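Local coordinates for protein AgaA (Rhizobium radiobacter, PDB 6HLX) that binds the opine agropinic acid as the periplasmic substrate-binding protein of an ABC transporter that imports it into the bacterium, at residues Tyr263-Ser268 with Ser344-Ile349; Thr338-Gln343 with Val353-Pro358. All blocks are in the same frame, centred on the assembly; numbering follows the deposited sequence.

Interaction 1: residues Tyr263-Ser268 with Ser344-Ile349. With ZN (zinc ion), chain O.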
loop_
_atom_site.group_PDB
_atom_site.type_symbol
_atom_site.label_atom_id
_atom_site.label_comp_id
_atom_site.label_asym_id
_atom_site.label_seq_id
_atom_site.Cartn_x
_atom_site.Cartn_y
_atom_site.Cartn_z
ATOM N N TYR A 263 18.700 -1.084 17.186
ATOM C CA TYR A 263 19.638 -2.000 17.869
ATOM C C TYR A 263 18.977 -2.770 19.022
ATOM O O TYR A 263 19.470 -3.840 19.414
ATOM C CB TYR A 263 20.865 -1.215 18.424
ATOM C CG TYR A 263 21.918 -0.891 17.383
ATOM C CD1 TYR A 263 22.761 -1.882 16.879
ATOM C CD2 TYR A 263 22.101 0.413 16.931
ATOM C CE1 TYR A 263 23.749 -1.583 15.941
ATOM C CE2 TYR A 263 23.092 0.724 15.992
ATOM C CZ TYR A 263 23.906 -0.281 15.495
ATOM O OH TYR A 263 24.866 0.002 14.558
ATOM N N ALA A 264 17.922 -2.196 19.630
ATOM C CA ALA A 264 17.281 -2.773 20.816
ATOM C C ALA A 264 16.232 -3.832 20.545
ATOM O O ALA A 264 15.924 -4.623 21.440
ATOM C CB ALA A 264 16.661 -1.671 21.666
ATOM N N VAL A 265 15.606 -3.802 19.368
ATOM C CA VAL A 265 14.510 -4.733 19.113
ATOM C C VAL A 265 15.005 -6.037 18.517
ATOM O O VAL A 265 15.487 -6.043 17.391
ATOM C CB VAL A 265 13.373 -4.089 18.280
ATOM C CG1 VAL A 265 12.226 -5.085 18.055
ATOM C CG2 VAL A 265 12.844 -2.824 18.949
ATOM N N ASP A 266 14.859 -7.151 19.266
ATOM C CA ASP A 266 15.232 -8.449 18.749
ATOM C C ASP A 266 14.212 -8.844 17.671
ATOM O O ASP A 266 13.005 -8.906 17.934
ATOM C CB ASP A 266 15.266 -9.525 19.828
ATOM C CG ASP A 266 15.935 -10.748 19.272
ATOM O OD1 ASP A 266 17.193 -10.829 19.348
ATOM O OD2 ASP A 266 15.223 -11.604 18.708
ATOM N N ARG A 267 14.704 -9.093 16.464
ATOM C CA ARG A 267 13.820 -9.386 15.333
ATOM C C ARG A 267 13.180 -10.767 15.406
ATOM O O ARG A 267 12.037 -10.928 14.950
ATOM C CB ARG A 267 14.551 -9.140 14.024
ATOM C CG ARG A 267 14.753 -7.645 13.835
ATOM C CD ARG A 267 16.060 -7.343 13.211
ATOM N NE ARG A 267 16.199 -5.917 12.912
ATOM C CZ ARG A 267 16.798 -5.027 13.697
ATOM N NH1 ARG A 267 17.249 -5.380 14.891
ATOM N NH2 ARG A 267 16.908 -3.765 13.311
ATOM N N SER A 268 13.860 -11.744 16.038
ATOM C CA SER A 268 13.254 -13.068 16.217
ATOM C C SER A 268 12.084 -13.007 17.187
ATOM O O SER A 268 11.185 -13.820 17.068
ATOM C CB SER A 268 14.283 -14.085 16.701
ATOM O OG SER A 268 15.304 -14.229 15.729
ATOM N N SER A 344 7.985 -4.629 25.087
ATOM C CA SER A 344 8.838 -5.378 26.017
ATOM C C SER A 344 10.322 -5.220 25.691
ATOM O O SER A 344 11.131 -5.074 26.609
ATOM C CB SER A 344 8.419 -6.841 26.114
ATOM O OG SER A 344 8.364 -7.441 24.836
ATOM N N GLU A 345 10.671 -5.170 24.389
ATOM C CA GLU A 345 12.067 -4.968 23.972
ATOM C C GLU A 345 12.604 -3.602 24.393
ATOM O O GLU A 345 13.732 -3.513 24.875
ATOM C CB GLU A 345 12.232 -5.143 22.451
ATOM C CG GLU A 345 12.054 -6.570 21.953
ATOM C CD GLU A 345 13.099 -7.525 22.485
ATOM O OE1 GLU A 345 12.794 -8.267 23.446
ATOM O OE2 GLU A 345 14.238 -7.496 21.970
ATOM N N LEU A 346 11.807 -2.539 24.214
ATOM C CA LEU A 346 12.254 -1.180 24.525
ATOM C C LEU A 346 12.294 -0.873 26.013
ATOM O O LEU A 346 13.094 -0.029 26.427
ATOM C CB LEU A 346 11.451 -0.130 23.760
ATOM C CG LEU A 346 11.585 -0.177 22.223
ATOM C CD1 LEU A 346 10.880 1.017 21.597
ATOM C CD2 LEU A 346 13.073 -0.236 21.763
ATOM N N ALA A 347 11.486 -1.591 26.831
ATOM C CA ALA A 347 11.541 -1.442 28.298
ATOM C C ALA A 347 12.960 -1.730 28.829
ATOM O O ALA A 347 13.371 -1.134 29.829
ATOM C CB ALA A 347 10.556 -2.389 28.970
ATOM N N LYS A 348 13.700 -2.625 28.137
ATOM C CA LYS A 348 15.049 -3.061 28.515
ATOM C C LYS A 348 16.072 -1.944 28.399
ATOM O O LYS A 348 17.130 -2.028 29.028
ATOM C CB LYS A 348 15.482 -4.291 27.687
ATOM C CG LYS A 348 14.619 -5.517 27.951
ATOM C CD LYS A 348 15.054 -6.708 27.121
ATOM C CE LYS A 348 14.102 -7.866 27.305
ATOM N NZ LYS A 348 14.251 -8.881 26.231
ATOM N N ILE A 349 15.750 -0.886 27.623
ATOM C CA ILE A 349 16.642 0.261 27.433
ATOM C C ILE A 349 16.055 1.544 28.072
ATOM O O ILE A 349 16.581 2.642 27.856
ATOM C CB ILE A 349 17.097 0.450 25.957
ATOM C CG1 ILE A 349 15.928 0.872 25.016
ATOM C CG2 ILE A 349 17.832 -0.802 25.446
ATOM C CD1 ILE A 349 16.388 1.477 23.718
HETATM ZN ZN ZN O . 17.796 -12.338 18.365
HETATM O O HOH W 1 15.997 -4.682 24.112
HETATM O O HOH W 2 16.931 -14.044 18.752
#
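The zinc-bearing turn between helices 255-264 and 267-274, where D266 N-caps the second helix, meets the end of helix 333-347 here, the polar link running from the backbone of D266 to the carboxylate of E345. The backbone N of D266 donates to E345 OE2 over 2.8 Å, reaching that oxygen on its anti side and 28° out of the carboxylate plane. E345 gets there by a bend: CG lies beside its own backbone N (chi1 -69°) and chi2 folds the chain over the turn. Its other oxygen, OE1, forms a salt bridge with K348 NZ at 3.2 Å, one turn further on, so both oxygens of the carboxylate are gripped. A water donates to both A264 O and E345 O, joining the two backbones through solvent.

Beside this polar seam, A264 CB touches both I349 CD1 (3.8 Å) and L346 CD2 (3.9 Å), while V265 CG2 also packs on L346 CD2. The carboxylate of D266 leads away from E345: OD1 binds zinc at 1.9 Å, with a water as a further ligand, and OD2 accepts from S268 N in a weak capping bond and from A269 N. The arrangement is a helix N-cap whose aspartate doubles as a surface zinc ligand.

Interaction 2: residues Thr338-Gln343 with Val353-Pro358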
loop_
_atom_site.group_PDB
_atom_site.type_symbol
_atom_site.label_atom_id
_atom_site.label_comp_id
_atom_site.label_asym_id
_atom_site.label_seq_id
_atom_site.Cartn_x
_atom_site.Cartn_y
_atom_site.Cartn_z
ATOM N N THR A 338 3.173 -7.493 17.321
ATOM C CA THR A 338 4.427 -6.782 17.003
ATOM C C THR A 338 4.566 -5.638 18.009
ATOM O O THR A 338 5.658 -5.412 18.543
ATOM C CB THR A 338 4.417 -6.266 15.546
ATOM O OG1 THR A 338 4.468 -7.397 14.658
ATOM C CG2 THR A 338 5.606 -5.298 15.248
ATOM N N ALA A 339 3.463 -4.911 18.269
ATOM C CA ALA A 339 3.484 -3.788 19.225
ATOM C C ALA A 339 3.872 -4.235 20.639
ATOM O O ALA A 339 4.692 -3.572 21.294
ATOM C CB ALA A 339 2.139 -3.066 19.238
ATOM N N ILE A 340 3.315 -5.377 21.097
ATOM C CA ILE A 340 3.625 -5.952 22.415
ATOM C C ILE A 340 5.120 -6.308 22.504
ATOM O O ILE A 340 5.777 -5.963 23.494
ATOM C CB ILE A 340 2.709 -7.167 22.723
ATOM C CG1 ILE A 340 1.258 -6.691 22.992
ATOM C CG2 ILE A 340 3.261 -8.019 23.891
ATOM C CD1 ILE A 340 0.183 -7.818 22.969
ATOM N N ALA A 341 5.661 -6.936 21.447
ATOM C CA ALA A 341 7.087 -7.296 21.409
ATOM C C ALA A 341 7.965 -6.041 21.469
ATOM O O ALA A 341 8.922 -6.007 22.250
ATOM C CB ALA A 341 7.393 -8.105 20.155
ATOM N N ILE A 342 7.603 -4.984 20.704
ATOM C CA ILE A 342 8.363 -3.722 20.715
ATOM C C ILE A 342 8.360 -3.102 22.120
ATOM O O ILE A 342 9.407 -2.672 22.607
ATOM C CB ILE A 342 7.856 -2.749 19.609
ATOM C CG1 ILE A 342 8.217 -3.325 18.215
ATOM C CG2 ILE A 342 8.437 -1.308 19.794
ATOM C CD1 ILE A 342 7.531 -2.661 17.036
ATOM N N GLN A 343 7.187 -3.111 22.782
ATOM C CA GLN A 343 7.019 -2.576 24.129
ATOM C C GLN A 343 7.954 -3.283 25.110
ATOM O O GLN A 343 8.632 -2.610 25.884
ATOM C CB GLN A 343 5.556 -2.744 24.571
ATOM C CG GLN A 343 5.277 -2.266 25.994
ATOM C CD GLN A 343 3.879 -2.619 26.402
ATOM O OE1 GLN A 343 3.449 -3.778 26.305
ATOM N NE2 GLN A 343 3.143 -1.628 26.869
ATOM N N VAL A 353 6.954 2.258 26.897
ATOM C CA VAL A 353 5.973 2.353 25.818
ATOM C C VAL A 353 4.573 2.007 26.325
ATOM O O VAL A 353 4.407 0.960 26.943
ATOM C CB VAL A 353 6.368 1.398 24.650
ATOM C CG1 VAL A 353 5.320 1.390 23.532
ATOM C CG2 VAL A 353 7.756 1.715 24.098
ATOM N N LYS A 354 3.581 2.864 26.038
ATOM C CA LYS A 354 2.156 2.591 26.286
ATOM C C LYS A 354 1.544 2.333 24.904
ATOM O O LYS A 354 1.907 3.010 23.939
ATOM C CB LYS A 354 1.471 3.762 26.982
ATOM C CG LYS A 354 2.046 3.945 28.398
ATOM C CD LYS A 354 1.191 4.806 29.309
ATOM C CE LYS A 354 1.669 4.758 30.750
ATOM N NZ LYS A 354 1.451 3.422 31.377
ATOM N N LEU A 355 0.674 1.329 24.791
ATOM C CA LEU A 355 0.096 0.956 23.499
ATOM C C LEU A 355 -1.286 1.524 23.246
ATOM O O LEU A 355 -2.152 1.495 24.141
ATOM C CB LEU A 355 0.003 -0.580 23.377
ATOM C CG LEU A 355 1.296 -1.387 23.530
ATOM C CD1 LEU A 355 1.023 -2.868 23.380
ATOM C CD2 LEU A 355 2.365 -0.932 22.540
ATOM N N ASP A 356 -1.517 1.972 22.003
ATOM C CA ASP A 356 -2.830 2.412 21.545
ATOM C C ASP A 356 -3.205 1.435 20.449
ATOM O O ASP A 356 -2.553 1.394 19.412
ATOM C CB ASP A 356 -2.813 3.868 21.051
ATOM C CG ASP A 356 -2.638 4.823 22.223
ATOM O OD1 ASP A 356 -3.360 4.668 23.227
ATOM O OD2 ASP A 356 -1.760 5.699 22.145
ATOM N N LEU A 357 -4.221 0.607 20.713
ATOM C CA LEU A 357 -4.627 -0.492 19.838
ATOM C C LEU A 357 -6.092 -0.384 19.433
ATOM O O LEU A 357 -6.882 -1.273 19.746
ATOM C CB LEU A 357 -4.371 -1.832 20.556
ATOM C CG LEU A 357 -2.920 -2.088 21.030
ATOM C CD1 LEU A 357 -2.830 -3.359 21.843
ATOM C CD2 LEU A 357 -1.923 -2.068 19.862
ATOM N N PRO A 358 -6.475 0.667 18.693
ATOM C CA PRO A 358 -7.874 0.767 18.241
ATOM C C PRO A 358 -8.120 -0.120 17.025
ATOM O O PRO A 358 -7.208 -0.816 16.570
ATOM C CB PRO A 358 -7.983 2.240 17.851
ATOM C CG PRO A 358 -6.621 2.557 17.283
ATOM C CD PRO A 358 -5.658 1.784 18.161
HETATM O O HOH W 3 8.357 -0.274 27.178
#
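Helix 338-343 and strand 353-356 run close to antiparallel, at 169°, with their axes 8.9 Å apart at closest approach. They draw together at Q343 and V353, whose CA atoms are 5.3 Å apart. A water spans the backbones there, donating a hydrogen bond to Q343 O and accepting one from V353 N.

The side chain of Q343 makes the direct polar link. With CG anti to the backbone N (chi1 178°) and the chain extended beyond it, the amide reaches across to the strand, and NE2 donates to V353 O over 2.9 Å in a nearly straight bond. The acceptor lies in the plane of the glutamine amide, whereas the donor sits tilted from the plane of the carbonyl. L355 takes the apolar share with both of its methyls: CD1 meets I340 CG1 at 3.8 Å, those two side chains crossing at about a right angle, and CD2 rests on A339 CB at 3.9 Å. Further along, L357 CD2 reaches the same A339 CB more loosely, at 4.2 Å.

The strand is an outermost one of its six-stranded mixed sheet and pairs with strand 322-327, whose L326 touches A339, I342 and V353. Helix 267-274 packs against T338 and A341.

From the N terminus the segments come in the order 263-268, 338-343, 344-349, 353-358, so the two contacts cross, neither nesting in the other. Interaction 1 closes a long loop of 75 residues, bringing the turn after helix 255-264 back against the end of helix 333-347. Interaction 2 closes a short one of nine residues, folding strand 351-356 along the same helix to complete the beta-alpha-beta unit that starts with strand 322-327. Helix 333-347 is therefore shared: its middle packs on the sheet, over the outermost strand 351-356, its end on the zinc-bearing turn. The two contacts touch where L346 CD1 packs on V353 CG2, 4.1 Å away.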